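Local coordinates for acyl-coenzyme A oxidase (Caenorhabditis elegans, PDB 5K3H), which catalyses the FAD-dependent desaturation of acyl-CoA thioesters to (2E)-enoyl-CoA, with oxygen reduced to hydrogen peroxide, in the first step of peroxisomal beta-oxidation, at residues Q33-E38 / W618-R623; P346-A351 / V612-S617. All blocks are in the same frame, centred on the assembly; numbering follows the deposited sequence.

Interaction 1: Q33-E38 / W618-R623; sequences QIYGGE and WEFSDR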
ATOM      1  N   GLN B  33      13.335 -17.280 -22.130  1.00 21.68           N
ATOM      2  CA  GLN B  33      12.025 -16.777 -22.543  1.00 22.43           C
ATOM      3  C   GLN B  33      11.724 -15.402 -21.933  1.00 21.74           C
ATOM      4  O   GLN B  33      11.310 -14.477 -22.640  1.00 22.41           O
ATOM      5  CB  GLN B  33      10.961 -17.802 -22.159  1.00 22.74           C
ATOM      6  CG  GLN B  33       9.687 -17.699 -22.925  1.00 24.09           C
ATOM      7  CD  GLN B  33       9.863 -17.683 -24.424  1.00 24.28           C
ATOM      8  OE1 GLN B  33       9.392 -16.773 -25.085  1.00 24.22           O
ATOM      9  NE2 GLN B  33      10.524 -18.692 -24.967  1.00 24.54           N
ATOM     10  N   ILE B  34      11.973 -15.238 -20.626  1.00 20.16           N
ATOM     11  CA  ILE B  34      11.660 -13.988 -19.926  1.00 19.34           C
ATOM     12  C   ILE B  34      12.495 -12.832 -20.465  1.00 19.55           C
ATOM     13  O   ILE B  34      12.001 -11.709 -20.610  1.00 18.97           O
ATOM     14  CB  ILE B  34      11.864 -14.147 -18.402  1.00 19.54           C
ATOM     15  CG1 ILE B  34      10.819 -15.074 -17.771  1.00 18.99           C
ATOM     16  CG2 ILE B  34      11.879 -12.789 -17.692  1.00 19.88           C
ATOM     17  CD1 ILE B  34      11.158 -15.463 -16.365  1.00 18.56           C
ATOM     18  N   TYR B  35      13.782 -13.054 -20.707  1.00 20.82           N
ATOM     19  CA  TYR B  35      14.675 -11.938 -21.009  1.00 22.02           C
ATOM     20  C   TYR B  35      14.980 -11.810 -22.499  1.00 23.16           C
ATOM     21  O   TYR B  35      15.843 -11.009 -22.881  1.00 23.92           O
ATOM     22  CB  TYR B  35      15.974 -12.068 -20.191  1.00 20.99           C
ATOM     23  CG  TYR B  35      15.755 -11.881 -18.704  1.00 20.35           C
ATOM     24  CD1 TYR B  35      15.344 -10.646 -18.195  1.00 19.94           C
ATOM     25  CD2 TYR B  35      15.915 -12.949 -17.812  1.00 20.06           C
ATOM     26  CE1 TYR B  35      15.116 -10.461 -16.834  1.00 19.71           C
ATOM     27  CE2 TYR B  35      15.699 -12.770 -16.432  1.00 19.78           C
ATOM     28  CZ  TYR B  35      15.292 -11.519 -15.963  1.00 19.68           C
ATOM     29  OH  TYR B  35      15.074 -11.324 -14.629  1.00 20.53           O
ATOM     30  N   GLY B  36      14.283 -12.566 -23.347  1.00 25.43           N
ATOM     31  CA  GLY B  36      14.412 -12.395 -24.782  1.00 26.89           C
ATOM     32  C   GLY B  36      15.586 -13.078 -25.447  1.00 28.08           C
ATOM     33  O   GLY B  36      16.134 -12.544 -26.416  1.00 29.78           O
ATOM     34  N   GLY B  37      15.995 -14.237 -24.968  1.00 27.77           N
ATOM     35  CA  GLY B  37      17.000 -15.037 -25.648  1.00 27.99           C
ATOM     36  C   GLY B  37      17.953 -15.701 -24.679  1.00 29.59           C
ATOM     37  O   GLY B  37      18.190 -15.227 -23.569  1.00 27.80           O
ATOM     38  N   GLU B  38      18.509 -16.839 -25.101  1.00 28.44           N
ATOM     39  CA  GLU B  38      19.419 -17.580 -24.233  1.00 33.17           C
ATOM     40  C   GLU B  38      20.665 -16.761 -23.889  1.00 32.03           C
ATOM     41  O   GLU B  38      21.189 -16.861 -22.769  1.00 29.22           O
ATOM     42  CB  GLU B  38      19.777 -18.924 -24.881  1.00 36.92           C
ATOM     43  CG  GLU B  38      21.228 -19.342 -24.721  1.00 44.82           C
ATOM     44  CD  GLU B  38      21.552 -19.921 -23.347  1.00 49.10           C
ATOM     45  OE1 GLU B  38      20.598 -20.183 -22.569  1.00 48.50           O
ATOM     46  OE2 GLU B  38      22.764 -20.104 -23.047  1.00 57.39           O
ATOM     47  N   TRP B 618      13.301 -16.026 -13.027  1.00 15.77           N
ATOM     48  CA  TRP B 618      13.750 -14.648 -13.201  1.00 15.87           C
ATOM     49  C   TRP B 618      15.195 -14.449 -12.753  1.00 16.09           C
ATOM     50  O   TRP B 618      15.781 -13.399 -13.049  1.00 15.70           O
ATOM     51  CB  TRP B 618      12.822 -13.718 -12.443  1.00 15.87           C
ATOM     52  CG  TRP B 618      11.499 -13.687 -13.053  1.00 16.05           C
ATOM     53  CD1 TRP B 618      10.579 -14.687 -13.045  1.00 16.64           C
ATOM     54  CD2 TRP B 618      10.918 -12.605 -13.767  1.00 16.37           C
ATOM     55  NE1 TRP B 618       9.451 -14.298 -13.724  1.00 16.64           N
ATOM     56  CE2 TRP B 618       9.637 -13.016 -14.175  1.00 16.47           C
ATOM     57  CE3 TRP B 618      11.348 -11.322 -14.094  1.00 16.53           C
ATOM     58  CZ2 TRP B 618       8.779 -12.187 -14.890  1.00 16.31           C
ATOM     59  CZ3 TRP B 618      10.488 -10.494 -14.814  1.00 16.22           C
ATOM     60  CH2 TRP B 618       9.219 -10.937 -15.198  1.00 16.15           C
ATOM     61  N   GLU B 619      15.734 -15.410 -12.004  1.00 17.13           N
ATOM     62  CA  GLU B 619      17.137 -15.507 -11.631  1.00 17.63           C
ATOM     63  C   GLU B 619      17.654 -14.209 -11.008  1.00 17.21           C
ATOM     64  O   GLU B 619      18.526 -13.526 -11.548  1.00 17.75           O
ATOM     65  CB  GLU B 619      17.947 -15.960 -12.844  1.00 18.55           C
ATOM     66  CG  GLU B 619      17.555 -17.372 -13.231  1.00 19.47           C
ATOM     67  CD  GLU B 619      18.422 -17.935 -14.292  1.00 20.36           C
ATOM     68  OE1 GLU B 619      18.860 -17.160 -15.176  1.00 21.02           O
ATOM     69  OE2 GLU B 619      18.684 -19.147 -14.237  1.00 22.20           O
ATOM     70  N   PHE B 620      17.088 -13.904  -9.831  1.00 17.32           N
ATOM     71  CA  PHE B 620      17.556 -12.810  -8.980  1.00 16.82           C
ATOM     72  C   PHE B 620      18.467 -13.366  -7.892  1.00 16.99           C
ATOM     73  O   PHE B 620      18.035 -14.194  -7.076  1.00 16.86           O
ATOM     74  CB  PHE B 620      16.392 -12.075  -8.332  1.00 16.35           C
ATOM     75  CG  PHE B 620      15.402 -11.537  -9.300  1.00 16.16           C
ATOM     76  CD1 PHE B 620      15.812 -10.762 -10.388  1.00 16.10           C
ATOM     77  CD2 PHE B 620      14.054 -11.772  -9.127  1.00 16.01           C
ATOM     78  CE1 PHE B 620      14.901 -10.256 -11.280  1.00 15.89           C
ATOM     79  CE2 PHE B 620      13.142 -11.269 -10.028  1.00 15.96           C
ATOM     80  CZ  PHE B 620      13.576 -10.515 -11.102  1.00 16.02           C
ATOM     81  N   SER B 621      19.711 -12.890  -7.859  1.00 17.22           N
ATOM     82  CA  SER B 621      20.605 -13.240  -6.768  1.00 17.58           C
ATOM     83  C   SER B 621      20.157 -12.547  -5.480  1.00 17.66           C
ATOM     84  O   SER B 621      19.384 -11.584  -5.499  1.00 18.53           O
ATOM     85  CB  SER B 621      22.035 -12.837  -7.118  1.00 17.54           C
ATOM     86  OG  SER B 621      22.169 -11.425  -7.124  1.00 17.62           O
ATOM     87  N   ASP B 622      20.646 -13.063  -4.345  1.00 17.65           N
ATOM     88  CA  ASP B 622      20.389 -12.419  -3.058  1.00 17.81           C
ATOM     89  C   ASP B 622      20.932 -11.005  -3.037  1.00 18.48           C
ATOM     90  O   ASP B 622      20.303 -10.097  -2.474  1.00 17.93           O
ATOM     91  CB  ASP B 622      21.010 -13.233  -1.918  1.00 17.69           C
ATOM     92  CG  ASP B 622      20.163 -14.392  -1.518  1.00 18.15           C
ATOM     93  OD1 ASP B 622      18.986 -14.379  -1.943  1.00 19.17           O
ATOM     94  OD2 ASP B 622      20.654 -15.311  -0.810  1.00 18.61           O
ATOM     95  N   ARG B 623      22.099 -10.787  -3.655  1.00 17.64           N
ATOM     96  CA  ARG B 623      22.640  -9.434  -3.690  1.00 19.33           C
ATOM     97  C   ARG B 623      21.685  -8.482  -4.406  1.00 18.54           C
ATOM     98  O   ARG B 623      21.615  -7.299  -4.060  1.00 18.78           O
ATOM     99  CB  ARG B 623      24.025  -9.428  -4.351  1.00 21.88           C
ATOM    100  CG  ARG B 623      25.182  -9.992  -3.453  1.00 24.71           C
ATOM    101  CD  ARG B 623      26.578  -9.660  -4.002  1.00 26.80           C
ATOM    102  NE  ARG B 623      26.515  -9.644  -5.465  1.00 32.30           N
ATOM    103  CZ  ARG B 623      26.617 -10.727  -6.240  1.00 35.31           C
ATOM    104  NH1 ARG B 623      26.810 -11.928  -5.698  1.00 37.64           N
ATOM    105  NH2 ARG B 623      26.528 -10.606  -7.560  1.00 33.60           N
TER

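Interaction 2: P346-A351 / V612-S617; sequences PFIARA and VSLLDS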
ATOM      1  N   PRO B 346      -2.064 -15.851  -8.961  1.00 15.97           N
ATOM      2  CA  PRO B 346      -2.572 -14.982 -10.023  1.00 16.29           C
ATOM      3  C   PRO B 346      -1.648 -13.822 -10.342  1.00 16.57           C
ATOM      4  O   PRO B 346      -1.724 -13.279 -11.448  1.00 16.73           O
ATOM      5  CB  PRO B 346      -3.930 -14.511  -9.474  1.00 16.19           C
ATOM      6  CG  PRO B 346      -4.363 -15.580  -8.527  1.00 16.29           C
ATOM      7  CD  PRO B 346      -3.066 -15.998  -7.879  1.00 16.24           C
ATOM      8  N   PHE B 347      -0.796 -13.414  -9.407  1.00 15.15           N
ATOM      9  CA  PHE B 347       0.140 -12.321  -9.620  1.00 15.96           C
ATOM     10  C   PHE B 347       1.454 -12.794 -10.211  1.00 15.61           C
ATOM     11  O   PHE B 347       2.166 -11.997 -10.833  1.00 15.31           O
ATOM     12  CB  PHE B 347       0.370 -11.592  -8.303  1.00 17.17           C
ATOM     13  CG  PHE B 347      -0.897 -11.024  -7.736  1.00 18.69           C
ATOM     14  CD1 PHE B 347      -1.479  -9.899  -8.293  1.00 20.25           C
ATOM     15  CD2 PHE B 347      -1.553 -11.661  -6.686  1.00 20.45           C
ATOM     16  CE1 PHE B 347      -2.663  -9.409  -7.793  1.00 21.18           C
ATOM     17  CE2 PHE B 347      -2.752 -11.158  -6.177  1.00 20.92           C
ATOM     18  CZ  PHE B 347      -3.298 -10.039  -6.731  1.00 20.80           C
ATOM     19  N   ILE B 348       1.784 -14.073 -10.053  1.00 15.69           N
ATOM     20  CA  ILE B 348       2.849 -14.622 -10.879  1.00 15.48           C
ATOM     21  C   ILE B 348       2.447 -14.514 -12.337  1.00 15.59           C
ATOM     22  O   ILE B 348       3.220 -14.032 -13.178  1.00 16.22           O
ATOM     23  CB  ILE B 348       3.159 -16.078 -10.491  1.00 15.14           C
ATOM     24  CG1 ILE B 348       3.474 -16.157  -8.990  1.00 14.84           C
ATOM     25  CG2 ILE B 348       4.306 -16.593 -11.378  1.00 14.70           C
ATOM     26  CD1 ILE B 348       3.727 -17.579  -8.432  1.00 14.97           C
ATOM     27  N   ALA B 349       1.192 -14.872 -12.634  1.00 16.64           N
ATOM     28  CA  ALA B 349       0.670 -14.774 -13.994  1.00 17.01           C
ATOM     29  C   ALA B 349       0.774 -13.356 -14.516  1.00 17.17           C
ATOM     30  O   ALA B 349       1.250 -13.143 -15.632  1.00 17.52           O
ATOM     31  CB  ALA B 349      -0.791 -15.251 -14.037  1.00 17.01           C
ATOM     32  N   ARG B 350       0.356 -12.369 -13.714  1.00 15.84           N
ATOM     33  CA  ARG B 350       0.434 -10.966 -14.133  1.00 16.42           C
ATOM     34  C   ARG B 350       1.870 -10.533 -14.407  1.00 16.07           C
ATOM     35  O   ARG B 350       2.096  -9.678 -15.269  1.00 16.77           O
ATOM     36  CB  ARG B 350      -0.176 -10.031 -13.078  1.00 17.24           C
ATOM     37  CG  ARG B 350      -1.658 -10.070 -12.959  1.00 18.26           C
ATOM     38  CD  ARG B 350      -2.217  -9.081 -11.913  1.00 19.65           C
ATOM     39  NE  ARG B 350      -3.672  -9.099 -11.999  1.00 21.59           N
ATOM     40  CZ  ARG B 350      -4.524  -8.367 -11.280  1.00 22.80           C
ATOM     41  NH1 ARG B 350      -4.097  -7.504 -10.357  1.00 22.40           N
ATOM     42  NH2 ARG B 350      -5.832  -8.523 -11.493  1.00 23.09           N
ATOM     43  N   ALA B 351       2.848 -11.017 -13.626  1.00 16.18           N
ATOM     44  CA  ALA B 351       4.234 -10.584 -13.862  1.00 15.70           C
ATOM     45  C   ALA B 351       4.727 -11.032 -15.239  1.00 15.50           C
ATOM     46  O   ALA B 351       5.269 -10.224 -16.002  1.00 15.77           O
ATOM     47  CB  ALA B 351       5.172 -11.098 -12.765  1.00 15.56           C
ATOM     48  N   VAL B 612       7.302 -22.015  -7.412  1.00 15.23           N
ATOM     49  CA  VAL B 612       8.637 -21.556  -7.017  1.00 15.12           C
ATOM     50  C   VAL B 612       9.577 -21.524  -8.226  1.00 14.88           C
ATOM     51  O   VAL B 612      10.381 -20.594  -8.377  1.00 14.66           O
ATOM     52  CB  VAL B 612       9.198 -22.424  -5.864  1.00 15.27           C
ATOM     53  CG1 VAL B 612      10.667 -22.122  -5.621  1.00 15.35           C
ATOM     54  CG2 VAL B 612       8.409 -22.172  -4.569  1.00 15.36           C
ATOM     55  N   SER B 613       9.464 -22.505  -9.132  1.00 14.61           N
ATOM     56  CA  SER B 613      10.363 -22.531 -10.283  1.00 14.53           C
ATOM     57  C   SER B 613      10.051 -21.402 -11.258  1.00 14.38           C
ATOM     58  O   SER B 613      10.968 -20.791 -11.823  1.00 14.21           O
ATOM     59  CB  SER B 613      10.299 -23.889 -10.965  1.00 14.62           C
ATOM     60  OG  SER B 613      10.716 -24.910 -10.060  1.00 14.74           O
ATOM     61  N   LEU B 614       8.769 -21.069 -11.424  1.00 14.61           N
ATOM     62  CA  LEU B 614       8.385 -19.938 -12.269  1.00 14.78           C
ATOM     63  C   LEU B 614       8.986 -18.629 -11.783  1.00 14.88           C
ATOM     64  O   LEU B 614       9.300 -17.752 -12.597  1.00 14.75           O
ATOM     65  CB  LEU B 614       6.857 -19.797 -12.321  1.00 14.69           C
ATOM     66  CG  LEU B 614       6.108 -20.830 -13.162  1.00 14.58           C
ATOM     67  CD1 LEU B 614       4.657 -20.815 -12.801  1.00 14.57           C
ATOM     68  CD2 LEU B 614       6.317 -20.565 -14.676  1.00 14.50           C
ATOM     69  N   LEU B 615       9.169 -18.483 -10.475  1.00 14.89           N
ATOM     70  CA  LEU B 615       9.782 -17.280  -9.944  1.00 15.15           C
ATOM     71  C   LEU B 615      11.303 -17.376  -9.922  1.00 15.35           C
ATOM     72  O   LEU B 615      11.971 -16.369 -10.162  1.00 15.10           O
ATOM     73  CB  LEU B 615       9.242 -17.006  -8.545  1.00 15.31           C
ATOM     74  CG  LEU B 615       7.744 -16.681  -8.537  1.00 15.41           C
ATOM     75  CD1 LEU B 615       7.197 -16.885  -7.134  1.00 15.55           C
ATOM     76  CD2 LEU B 615       7.474 -15.254  -9.050  1.00 15.40           C
ATOM     77  N   ASP B 616      11.861 -18.566  -9.649  1.00 15.64           N
ATOM     78  CA  ASP B 616      13.303 -18.758  -9.789  1.00 15.98           C
ATOM     79  C   ASP B 616      13.790 -18.433 -11.195  1.00 16.03           C
ATOM     80  O   ASP B 616      14.950 -18.066 -11.370  1.00 16.08           O
ATOM     81  CB  ASP B 616      13.724 -20.194  -9.490  1.00 16.16           C
ATOM     82  CG  ASP B 616      13.715 -20.526  -8.030  1.00 16.56           C
ATOM     83  OD1 ASP B 616      13.855 -19.609  -7.179  1.00 16.36           O
ATOM     84  OD2 ASP B 616      13.636 -21.749  -7.733  1.00 17.52           O
ATOM     85  N   SER B 617      12.948 -18.636 -12.209  1.00 16.50           N
ATOM     86  CA  SER B 617      13.375 -18.419 -13.585  1.00 16.78           C
ATOM     87  C   SER B 617      13.733 -16.971 -13.867  1.00 17.22           C
ATOM     88  O   SER B 617      14.369 -16.697 -14.889  1.00 17.08           O
ATOM     89  CB  SER B 617      12.304 -18.905 -14.557  1.00 16.88           C
ATOM     90  OG  SER B 617      12.126 -20.317 -14.450  1.00 16.76           O
TER

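Interaction 1: Q33-E38 / W618-R623
In the last turn of helix 27-35, Ile34 packs on the indole of Trp618 in a CH-pi contact while Tyr35 bonds to the carbonyl oxygen of the same residue, and Gly36 ends that helix in a Schellman motif. The methyl CD1 of Ile34 sits over one face of the indole, 3.4 Å from the centroid of the Trp618 five-membered ring and 14° off its normal. The second branch works on the same side chain: Ile34 CG2, anti to the backbone N, lies 3.9 Å from Trp618 CE3, so the isoleucine straddles the five- and six-membered rings. Tyr35 supplies the polar half. Its hydroxyl donates to the main chain, with Tyr35 OH 2.7 Å from Trp618 O, in the carbonyl plane and on a lone pair at a C=O...donor angle of 132°. The accepting oxygen lies at the edge of the tyrosine ring, in its plane. Phe620 closes in on the hydroxyl, its CE1 3.5 Å from Tyr35 OH. An alanine in place of Trp618 would probably leave CD1 and CG2 of Ile34 facing a gap where the indole lay.

Farther out, Trp618 and Phe620 both rest on helix 300-319, through Ile304 and Ser307 for the first and Ser307 and Asn311 for the second. Ile34 O accepts from Gln355 of helix 338-367, and Glu619 forms a salt bridge with Arg45 and a hydrogen bond with His28, tying the 618-621 loop to the N-terminal helices. Within the 33-35 turn, Ile34 CG2 lies 3.8 Å above the plane of the Tyr35 ring, over its centre.

Interaction 2: P346-A351 / V612-S617
Ile348 and Leu615 carry this contact between two long helices, and it is wholly apolar. The two side chains cross at about a right angle, and the closest approach is methyl to methyl, Ile348 CD1 lying 3.8 Å from Leu615 CD1. Both arms of the leucine fork are engaged: CD1 meets the end of the isoleucine, while Leu615 CD2 lies 4.1 Å from Ile348 CG1, nearer the root of the branch. Ile348 CG1 lies anti to the carbonyl carbon (chi1 -55°), and an extended chi2 of 177° carries CD1 out to the leucine. Ile348 CG2, shared with Leu615 CD2, also touches Leu614 CB, 4.2 Å away, a looser approach at the base of that side chain.

The helices concerned, 338-367 and 590-616, belong to the mainly helical C-terminal half of the acyl-CoA oxidase fold, where the C-alpha1 domain packs on the last helical domain. The side chain of Ile348 is about 9 Å from that of Gln341, which binds FAD. Leu615 also lies on Leu310 and Thr314 of helix 300-319, and Leu614 on Met30 of helix 27-35, so both leucines are shared among several helices.

Hydrogen bonds and charges are left to the flanks. At the end of helix 590-616, Ser617 folds its hydroxyl back on the preceding turn: Ser617 OG donates to Ser613 O at 2.9 Å, tilted 34° from the carbonyl plane. The same oxygen receives Ser617 N at 3.0 Å from the opposite face of that plane, so two donors of one residue grip it. Buried Asp616 is paired with Arg315 and Arg20, and buried Arg350 forms salt bridges with Glu574 and Glu400.

In the fold
Both contacts are buried, their centres 12 Å apart on one side of the chain's centre, and their second segments are consecutive: helix 590-616 supplies one side of interaction 2, and the loop leaving its end supplies one side of interaction 1. Helix 338-367 faces both, contributing Ile348 to one and lying beside Ile34 and Trp618 through Tyr352 and Gln355 in the other. Where helix packs on helix, in interaction 2, aliphatic side chains suffice. Where a helix end meets a loop, in interaction 1, a methyl over the indole and a phenol-to-carbonyl bond take over. The two touch by packing, Ile34 CD1 to Ser617 O at 3.7 Å and Trp618 CH2 to Ala351 O at 4.1 Å.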